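Local coordinates for RNA-binding protein (Porphyromonas gingivalis W83, PDB 7JLY) that probably binds RNA through a single RNA recognition motif, a small alpha-beta fold in which two helices pack against one face of an antiparallel sheet, at residues Ile5-Leu10 and Arg72-Lys77; Gly21-Tyr26 and Glu62-Gln67. All blocks are in the same frame, centred on the assembly; numbering follows the deposited sequence.

Interaction 1 of 2, residues Ile5-Leu10 and Arg72-Lys77; sequences IYVGNL and RKLIVK
N9 and R72 meet just beyond the paired strands, where the side-chain amide oxygen of N9 collects two donors. R72 grips OD1 of N9 side-on: NH2 lies 2.9 Å from OD1, in the amide plane and on a lone pair, while NE reaches the same oxygen from above that plane. The bend of the arginine chain at chi3 (62°) turns this NE/NH2 edge onto N9, with guanidinium and amide planes 87° apart. The amide's other half is used as well, N9 ND2 donating to K73 O at 2.8 Å on an in-plane lone pair. Both ends of the amide are thus bonded, which fixes its flip. A water donates to N9 O and R72 O; a second accepts from K73 N and, weakly, from N9 ND2.

In the strands, Y6 with K77 and G8 with I75 are antiparallel hydrogen-bonded pairs, and all four N-H groups find a carbonyl across the gap: Y6 N to K77 O is 2.8 Å, I75 N to G8 O 3.0 Å. The strand that begins the RRM fold, central in its sheet and carrying the RNP2-type sequence IYVGNL, here pairs with the last strand, 72-78. The RNP2 aromatic, Y6, stands on the face that binds RNA in relatives, beside F46 and F48. K77 runs alongside, placing K77 CE 3.4 Å from Y6 CD1 and NZ over the ring in a cation-pi contact, 4.4 Å from the centroid. I75 CG2 sits at the ring edge, 3.8 Å from Y6 CD1.

V7 and V76 point to the opposite face, toward the helices; L74, in the break of strand 72-78, brings CD2 within 3.8 Å of V7 CG1. V7 also packs on L19 of helix 16-23, and V76 on I61 of helix 54-64.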
ATOM      1  N   ILE A   5      -0.002  -4.452   4.694  1.00 18.57           N
ATOM      2  CA  ILE A   5       0.248  -3.028   4.852  1.00 19.09           C
ATOM      3  C   ILE A   5      -0.899  -2.239   4.270  1.00 18.37           C
ATOM      4  O   ILE A   5      -1.261  -2.427   3.111  1.00 16.59           O
ATOM      5  CB  ILE A   5       1.556  -2.590   4.156  1.00 19.27           C
ATOM      6  CG1 ILE A   5       2.726  -3.460   4.627  1.00 18.07           C
ATOM      7  CG2 ILE A   5       1.840  -1.105   4.420  1.00 16.59           C
ATOM      8  CD1 ILE A   5       4.035  -3.132   3.959  1.00 20.62           C
ATOM      9  N   TYR A   6      -1.471  -1.365   5.094  1.00 14.87           N
ATOM     10  CA  TYR A   6      -2.492  -0.423   4.664  1.00 16.66           C
ATOM     11  C   TYR A   6      -1.825   0.779   4.017  1.00 18.10           C
ATOM     12  O   TYR A   6      -0.931   1.363   4.614  1.00 17.29           O
ATOM     13  CB  TYR A   6      -3.330   0.024   5.869  1.00 16.13           C
ATOM     14  CG  TYR A   6      -4.505   0.946   5.571  1.00 17.17           C
ATOM     15  CD1 TYR A   6      -4.316   2.314   5.400  1.00 17.04           C
ATOM     16  CD2 TYR A   6      -5.808   0.449   5.495  1.00 18.02           C
ATOM     17  CE1 TYR A   6      -5.385   3.167   5.149  1.00 17.37           C
ATOM     18  CE2 TYR A   6      -6.883   1.292   5.243  1.00 19.31           C
ATOM     19  CZ  TYR A   6      -6.669   2.651   5.074  1.00 20.11           C
ATOM     20  OH  TYR A   6      -7.733   3.500   4.825  1.00 15.95           O
ATOM     21  N   VAL A   7      -2.249   1.148   2.811  1.00 17.14           N
ATOM     22  CA  VAL A   7      -1.774   2.393   2.205  1.00 17.09           C
ATOM     23  C   VAL A   7      -2.987   3.262   1.855  1.00 17.63           C
ATOM     24  O   VAL A   7      -3.875   2.826   1.131  1.00 18.96           O
ATOM     25  CB  VAL A   7      -0.914   2.144   0.938  1.00 16.78           C
ATOM     26  CG1 VAL A   7      -0.158   3.416   0.554  1.00 16.76           C
ATOM     27  CG2 VAL A   7       0.084   1.000   1.165  1.00 19.90           C
ATOM     28  N   GLY A   8      -3.017   4.496   2.356  1.00 17.54           N
ATOM     29  CA  GLY A   8      -4.207   5.324   2.214  1.00 16.19           C
ATOM     30  C   GLY A   8      -3.897   6.789   1.965  1.00 18.61           C
ATOM     31  O   GLY A   8      -2.728   7.154   1.848  1.00 15.96           O
ATOM     32  N   ASN A   9      -4.952   7.609   1.885  1.00 15.20           N
ATOM     33  CA  ASN A   9      -4.854   9.006   1.445  1.00 17.24           C
ATOM     34  C   ASN A   9      -4.184   9.125   0.071  1.00 19.13           C
ATOM     35  O   ASN A   9      -3.442  10.081  -0.205  1.00 17.02           O
ATOM     36  CB  ASN A   9      -4.099   9.856   2.463  1.00 17.95           C
ATOM     37  CG  ASN A   9      -4.327  11.326   2.245  1.00 18.97           C
ATOM     38  OD1 ASN A   9      -5.407  11.713   1.828  1.00 16.67           O
ATOM     39  ND2 ASN A   9      -3.297  12.143   2.455  1.00 17.71           N
ATOM     40  N   LEU A  10      -4.450   8.152  -0.793  1.00 16.81           N
ATOM     41  CA  LEU A  10      -3.783   8.072  -2.091  1.00 17.49           C
ATOM     42  C   LEU A  10      -4.398   8.996  -3.126  1.00 17.04           C
ATOM     43  O   LEU A  10      -5.615   9.119  -3.203  1.00 18.00           O
ATOM     44  CB  LEU A  10      -3.832   6.632  -2.620  1.00 16.12           C
ATOM     45  CG  LEU A  10      -3.078   5.578  -1.810  1.00 17.79           C
ATOM     46  CD1 LEU A  10      -3.349   4.183  -2.373  1.00 15.35           C
ATOM     47  CD2 LEU A  10      -1.577   5.875  -1.837  1.00 15.75           C
ATOM     48  N   ARG A  72       0.284  13.625  -2.285  1.00 17.63           N
ATOM     49  CA  ARG A  72      -0.479  13.483  -1.040  1.00 17.58           C
ATOM     50  C   ARG A  72       0.307  12.739   0.043  1.00 16.86           C
ATOM     51  O   ARG A  72       1.017  11.781  -0.238  1.00 18.52           O
ATOM     52  CB  ARG A  72      -1.809  12.766  -1.282  1.00 18.36           C
ATOM     53  CG  ARG A  72      -2.754  13.487  -2.240  1.00 21.21           C
ATOM     54  CD  ARG A  72      -4.177  12.958  -2.142  1.00 20.79           C
ATOM     55  NE  ARG A  72      -4.743  13.168  -0.811  1.00 18.68           N
ATOM     56  CZ  ARG A  72      -5.327  14.294  -0.411  1.00 23.78           C
ATOM     57  NH1 ARG A  72      -5.452  15.318  -1.250  1.00 21.18           N
ATOM     58  NH2 ARG A  72      -5.797  14.396   0.828  1.00 22.14           N
ATOM     59  N   LYS A  73       0.158  13.186   1.282  1.00 14.67           N
ATOM     60  CA  LYS A  73       0.850  12.557   2.396  1.00 17.21           C
ATOM     61  C   LYS A  73       0.365  11.119   2.605  1.00 17.80           C
ATOM     62  O   LYS A  73      -0.822  10.881   2.836  1.00 18.72           O
ATOM     63  CB  LYS A  73       0.650  13.380   3.675  1.00 18.62           C
ATOM     64  CG  LYS A  73       1.381  12.808   4.881  1.00 22.13           C
ATOM     65  CD  LYS A  73       1.522  13.842   5.993  1.00 24.79           C
ATOM     66  CE  LYS A  73       0.177  14.199   6.592  1.00 33.09           C
ATOM     67  NZ  LYS A  73       0.359  15.168   7.721  1.00 34.31           N
ATOM     68  N   LEU A  74       1.276  10.157   2.493  1.00 17.11           N
ATOM     69  CA  LEU A  74       0.907   8.756   2.670  1.00 17.81           C
ATOM     70  C   LEU A  74       0.330   8.435   4.035  1.00 18.50           C
ATOM     71  O   LEU A  74       0.773   8.960   5.069  1.00 19.41           O
ATOM     72  CB  LEU A  74       2.123   7.850   2.449  1.00 16.29           C
ATOM     73  CG  LEU A  74       2.608   7.673   1.017  1.00 17.64           C
ATOM     74  CD1 LEU A  74       4.005   7.079   1.031  1.00 17.82           C
ATOM     75  CD2 LEU A  74       1.660   6.764   0.248  1.00 23.05           C
ATOM     76  N   ILE A  75      -0.669   7.560   4.030  1.00 15.67           N
ATOM     77  CA  ILE A  75      -0.988   6.751   5.193  1.00 18.79           C
ATOM     78  C   ILE A  75      -0.322   5.414   4.934  1.00 17.45           C
ATOM     79  O   ILE A  75      -0.634   4.779   3.933  1.00 16.71           O
ATOM     80  CB  ILE A  75      -2.493   6.522   5.374  1.00 18.15           C
ATOM     81  CG1 ILE A  75      -3.244   7.845   5.569  1.00 17.34           C
ATOM     82  CG2 ILE A  75      -2.728   5.552   6.532  1.00 18.02           C
ATOM     83  CD1 ILE A  75      -4.786   7.672   5.648  1.00 18.65           C
ATOM     84  N   VAL A  76       0.612   5.001   5.785  1.00 16.70           N
ATOM     85  CA  VAL A  76       1.261   3.693   5.624  1.00 19.70           C
ATOM     86  C   VAL A  76       1.419   3.053   6.995  1.00 20.15           C
ATOM     87  O   VAL A  76       2.132   3.572   7.861  1.00 21.96           O
ATOM     88  CB  VAL A  76       2.654   3.782   4.937  1.00 21.93           C
ATOM     89  CG1 VAL A  76       3.199   2.391   4.692  1.00 22.25           C
ATOM     90  CG2 VAL A  76       2.573   4.519   3.630  1.00 25.19           C
ATOM     91  N   LYS A  77       0.756   1.921   7.190  1.00 18.83           N
ATOM     92  CA  LYS A  77       0.656   1.344   8.521  1.00 18.74           C
ATOM     93  C   LYS A  77       0.408  -0.153   8.432  1.00 18.77           C
ATOM     94  O   LYS A  77      -0.154  -0.644   7.448  1.00 18.40           O
ATOM     95  CB  LYS A  77      -0.466   2.034   9.319  1.00 20.21           C
ATOM     96  CG  LYS A  77      -1.870   1.814   8.756  1.00 23.21           C
ATOM     97  CD  LYS A  77      -2.956   2.565   9.553  1.00 28.28           C
ATOM     98  CE  LYS A  77      -4.327   2.472   8.846  1.00 26.51           C
ATOM     99  NZ  LYS A  77      -5.371   3.338   9.481  1.00 33.96           N
TER
HETATM  100  O   HOH W   1      -0.623   9.399  -0.491  1.00 16.30           O
HETATM  101  O   HOH W   2      -1.719  15.123   1.958  1.00 27.46           O

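Interaction 2 of 2, residues Gly21-Tyr26 and Glu62-Gln67; sequences GLLQQY and EELFDQ
L64, the last residue of helix 54-64, packs against L22, L23 and Y26 from the end of helix 16-23 and the turn after it, joining the two helices that lie on one face of the sheet in the RRM fold.

The apolar contacts centre on the two methyls of L64. L22 and L64 reach toward each other tip to tip, CD1 of L22 lying 3.9 Å from CD2 of L64, while L64 CD1 rests against L22 CG and CD2. L23 comes in obliquely, its CD1 4.0 Å from L64 CD1; it also touches V49 and M51 of the sheet and A60 of the second helix, so it is in contact with both the partner helix and the sheet. The Y26 ring crosses L64 obliquely, with CE2 4.1 Å from L64 CD1.

Hydrogen bonds within each segment involve the residues that follow the helices. Q25 NE2 returns to L22 O at 2.9 Å, on an in-plane lone pair, and Y26 N bonds to L23 O. On the other side, a type II turn from L64 to Q67 leads out of the helix, and Q67 NE2 donates back to E63 O from above its carbonyl plane.

One polar bond spans the contact, at its outer margin. E63 extends with CG anti to the backbone N (chi1 170°), bringing its carboxylate to the Y26 ring edge with the two planes 85° apart. Y26 OH donates to E63 OE2 at 2.7 Å, meeting that oxygen from above the carboxylate plane.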
ATOM      1  N   GLY A  21       5.379  -0.897  -7.021  1.00 18.04           N
ATOM      2  CA  GLY A  21       6.627  -0.229  -7.373  1.00 19.24           C
ATOM      3  C   GLY A  21       7.267   0.445  -6.169  1.00 22.08           C
ATOM      4  O   GLY A  21       8.499   0.443  -5.997  1.00 24.19           O
ATOM      5  N   LEU A  22       6.412   1.031  -5.339  1.00 18.28           N
ATOM      6  CA  LEU A  22       6.831   1.719  -4.131  1.00 18.12           C
ATOM      7  C   LEU A  22       7.376   0.753  -3.083  1.00 19.07           C
ATOM      8  O   LEU A  22       8.477   0.940  -2.555  1.00 19.11           O
ATOM      9  CB  LEU A  22       5.654   2.515  -3.552  1.00 20.28           C
ATOM     10  CG  LEU A  22       5.963   3.395  -2.337  1.00 20.85           C
ATOM     11  CD1 LEU A  22       6.988   4.451  -2.704  1.00 20.73           C
ATOM     12  CD2 LEU A  22       4.680   4.034  -1.792  1.00 19.16           C
ATOM     13  N   LEU A  23       6.594  -0.282  -2.778  1.00 18.42           N
ATOM     14  CA  LEU A  23       6.912  -1.168  -1.661  1.00 18.34           C
ATOM     15  C   LEU A  23       7.967  -2.215  -2.023  1.00 18.89           C
ATOM     16  O   LEU A  23       8.720  -2.656  -1.153  1.00 19.07           O
ATOM     17  CB  LEU A  23       5.635  -1.856  -1.141  1.00 15.03           C
ATOM     18  CG  LEU A  23       4.801  -1.052  -0.122  1.00 15.95           C
ATOM     19  CD1 LEU A  23       5.629  -0.736   1.102  1.00 16.43           C
ATOM     20  CD2 LEU A  23       4.217   0.242  -0.709  1.00 17.53           C
ATOM     21  N   GLN A  24       8.059  -2.596  -3.294  1.00 16.13           N
ATOM     22  CA  GLN A  24       8.986  -3.673  -3.649  1.00 17.49           C
ATOM     23  C   GLN A  24      10.444  -3.208  -3.530  1.00 20.16           C
ATOM     24  O   GLN A  24      11.370  -4.021  -3.565  1.00 17.75           O
ATOM     25  CB  GLN A  24       8.707  -4.203  -5.061  1.00 19.55           C
ATOM     26  CG  GLN A  24       9.246  -3.335  -6.171  1.00 23.62           C
ATOM     27  CD  GLN A  24       8.891  -3.863  -7.557  1.00 26.96           C
ATOM     28  OE1 GLN A  24       8.333  -4.952  -7.694  1.00 26.10           O
ATOM     29  NE2 GLN A  24       9.219  -3.089  -8.585  1.00 27.15           N
ATOM     30  N   GLN A  25      10.640  -1.901  -3.381  1.00 17.73           N
ATOM     31  CA  GLN A  25      11.965  -1.350  -3.115  1.00 18.83           C
ATOM     32  C   GLN A  25      12.565  -1.859  -1.806  1.00 19.47           C
ATOM     33  O   GLN A  25      13.786  -1.857  -1.661  1.00 18.22           O
ATOM     34  CB  GLN A  25      11.909   0.180  -3.068  1.00 16.83           C
ATOM     35  CG  GLN A  25      11.536   0.859  -4.397  1.00 14.62           C
ATOM     36  CD  GLN A  25      11.431   2.372  -4.251  1.00 19.33           C
ATOM     37  OE1 GLN A  25      12.181   3.119  -4.875  1.00 20.57           O
ATOM     38  NE2 GLN A  25      10.505   2.826  -3.415  1.00 20.87           N
ATOM     39  N   TYR A  26      11.711  -2.282  -0.868  1.00 16.21           N
ATOM     40  CA  TYR A  26      12.143  -2.657   0.483  1.00 16.30           C
ATOM     41  C   TYR A  26      12.190  -4.159   0.713  1.00 17.73           C
ATOM     42  O   TYR A  26      12.734  -4.592   1.711  1.00 19.27           O
ATOM     43  CB  TYR A  26      11.222  -1.999   1.530  1.00 15.73           C
ATOM     44  CG  TYR A  26      11.193  -0.511   1.301  1.00 16.47           C
ATOM     45  CD1 TYR A  26      12.261   0.291   1.702  1.00 17.33           C
ATOM     46  CD2 TYR A  26      10.149   0.079   0.611  1.00 20.19           C
ATOM     47  CE1 TYR A  26      12.258   1.646   1.454  1.00 18.23           C
ATOM     48  CE2 TYR A  26      10.137   1.439   0.354  1.00 19.52           C
ATOM     49  CZ  TYR A  26      11.195   2.215   0.778  1.00 17.68           C
ATOM     50  OH  TYR A  26      11.184   3.572   0.510  1.00 16.34           O
ATOM     51  N   GLU A  62       8.540   2.492   8.201  1.00 17.79           N
ATOM     52  CA  GLU A  62       9.358   3.466   8.923  1.00 18.96           C
ATOM     53  C   GLU A  62       9.940   4.513   7.969  1.00 18.92           C
ATOM     54  O   GLU A  62      10.006   5.703   8.290  1.00 19.23           O
ATOM     55  CB  GLU A  62      10.486   2.753   9.677  1.00 18.82           C
ATOM     56  CG  GLU A  62      11.484   3.678  10.377  1.00 23.36           C
ATOM     57  CD  GLU A  62      10.932   4.286  11.654  1.00 33.06           C
ATOM     58  OE1 GLU A  62       9.844   3.852  12.109  1.00 37.73           O
ATOM     59  OE2 GLU A  62      11.584   5.206  12.203  1.00 37.60           O
ATOM     60  N   GLU A  63      10.353   4.068   6.791  1.00 17.02           N
ATOM     61  CA  GLU A  63      10.909   4.994   5.811  1.00 16.54           C
ATOM     62  C   GLU A  63       9.811   5.858   5.198  1.00 17.42           C
ATOM     63  O   GLU A  63       9.956   7.079   5.061  1.00 17.45           O
ATOM     64  CB  GLU A  63      11.664   4.237   4.705  1.00 15.04           C
ATOM     65  CG  GLU A  63      12.053   5.146   3.533  1.00 17.13           C
ATOM     66  CD  GLU A  63      13.189   4.596   2.702  1.00 18.44           C
ATOM     67  OE1 GLU A  63      14.022   3.837   3.259  1.00 18.69           O
ATOM     68  OE2 GLU A  63      13.249   4.931   1.500  1.00 17.03           O
ATOM     69  N   LEU A  64       8.703   5.225   4.837  1.00 17.03           N
ATOM     70  CA  LEU A  64       7.680   5.919   4.060  1.00 17.94           C
ATOM     71  C   LEU A  64       6.797   6.828   4.899  1.00 19.37           C
ATOM     72  O   LEU A  64       6.124   7.702   4.343  1.00 18.50           O
ATOM     73  CB  LEU A  64       6.813   4.917   3.303  1.00 16.86           C
ATOM     74  CG  LEU A  64       7.507   4.182   2.152  1.00 16.97           C
ATOM     75  CD1 LEU A  64       6.587   3.114   1.597  1.00 17.94           C
ATOM     76  CD2 LEU A  64       7.905   5.152   1.039  1.00 19.38           C
ATOM     77  N   PHE A  65       6.806   6.627   6.219  1.00 21.46           N
ATOM     78  CA  PHE A  65       5.961   7.402   7.132  1.00 21.86           C
ATOM     79  C   PHE A  65       6.038   8.911   6.878  1.00 23.49           C
ATOM     80  O   PHE A  65       7.127   9.498   6.868  1.00 22.11           O
ATOM     81  CB  PHE A  65       6.325   7.115   8.595  1.00 22.24           C
ATOM     82  CG  PHE A  65       5.545   7.952   9.581  1.00 30.42           C
ATOM     83  CD1 PHE A  65       4.227   7.643   9.882  1.00 30.28           C
ATOM     84  CD2 PHE A  65       6.126   9.052  10.190  1.00 31.09           C
ATOM     85  CE1 PHE A  65       3.501   8.417  10.776  1.00 30.06           C
ATOM     86  CE2 PHE A  65       5.404   9.830  11.088  1.00 33.91           C
ATOM     87  CZ  PHE A  65       4.091   9.508  11.377  1.00 36.04           C
ATOM     88  N   ASP A  66       4.868   9.506   6.634  1.00 25.18           N
ATOM     89  CA  ASP A  66       4.701  10.957   6.516  1.00 23.19           C
ATOM     90  C   ASP A  66       5.246  11.535   5.204  1.00 23.89           C
ATOM     91  O   ASP A  66       5.204  12.743   5.003  1.00 26.48           O
ATOM     92  CB  ASP A  66       5.374  11.665   7.698  1.00 26.51           C
ATOM     93  CG  ASP A  66       4.568  12.835   8.212  1.00 36.33           C
ATOM     94  OD1 ASP A  66       3.360  12.647   8.496  1.00 36.81           O
ATOM     95  OD2 ASP A  66       5.149  13.939   8.334  1.00 41.08           O
ATOM     96  N   GLN A  67       5.757  10.687   4.314  1.00 20.05           N
ATOM     97  CA  GLN A  67       6.227  11.178   3.025  1.00 19.96           C
ATOM     98  C   GLN A  67       5.051  11.453   2.087  1.00 19.60           C
ATOM     99  O   GLN A  67       4.016  10.811   2.172  1.00 19.35           O
ATOM    100  CB  GLN A  67       7.187  10.181   2.374  1.00 20.87           C
ATOM    101  CG  GLN A  67       8.548  10.081   3.053  1.00 22.24           C
ATOM    102  CD  GLN A  67       9.574   9.435   2.150  1.00 22.26           C
ATOM    103  OE1 GLN A  67       9.705   9.806   0.983  1.00 28.44           O
ATOM    104  NE2 GLN A  67      10.285   8.450   2.670  1.00 19.81           N
TER

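How the interactions relate
Interactions 1 and 2 have centres 10 Å apart and occupy two layers of one RRM: the first joins the central strand 3-8 to its neighbour 72-78, the second the ends of helices 16-23 and 54-64 on the sheet's helix-covered face. Along the chain the order is 5-10, 21-26, 62-67, 72-77, so the helix contact falls within the segment enclosed by the strand pair. The layers meet where I5 CD1 packs on L23 CD1 and L74 CD1 approaches L64 O. L74 N probably hydrogen-bonds to Q67 O, tying the turn after the second helix to the last strand. The opposite face, with Y6, remains clear of the helices, consistent with RNA binding there.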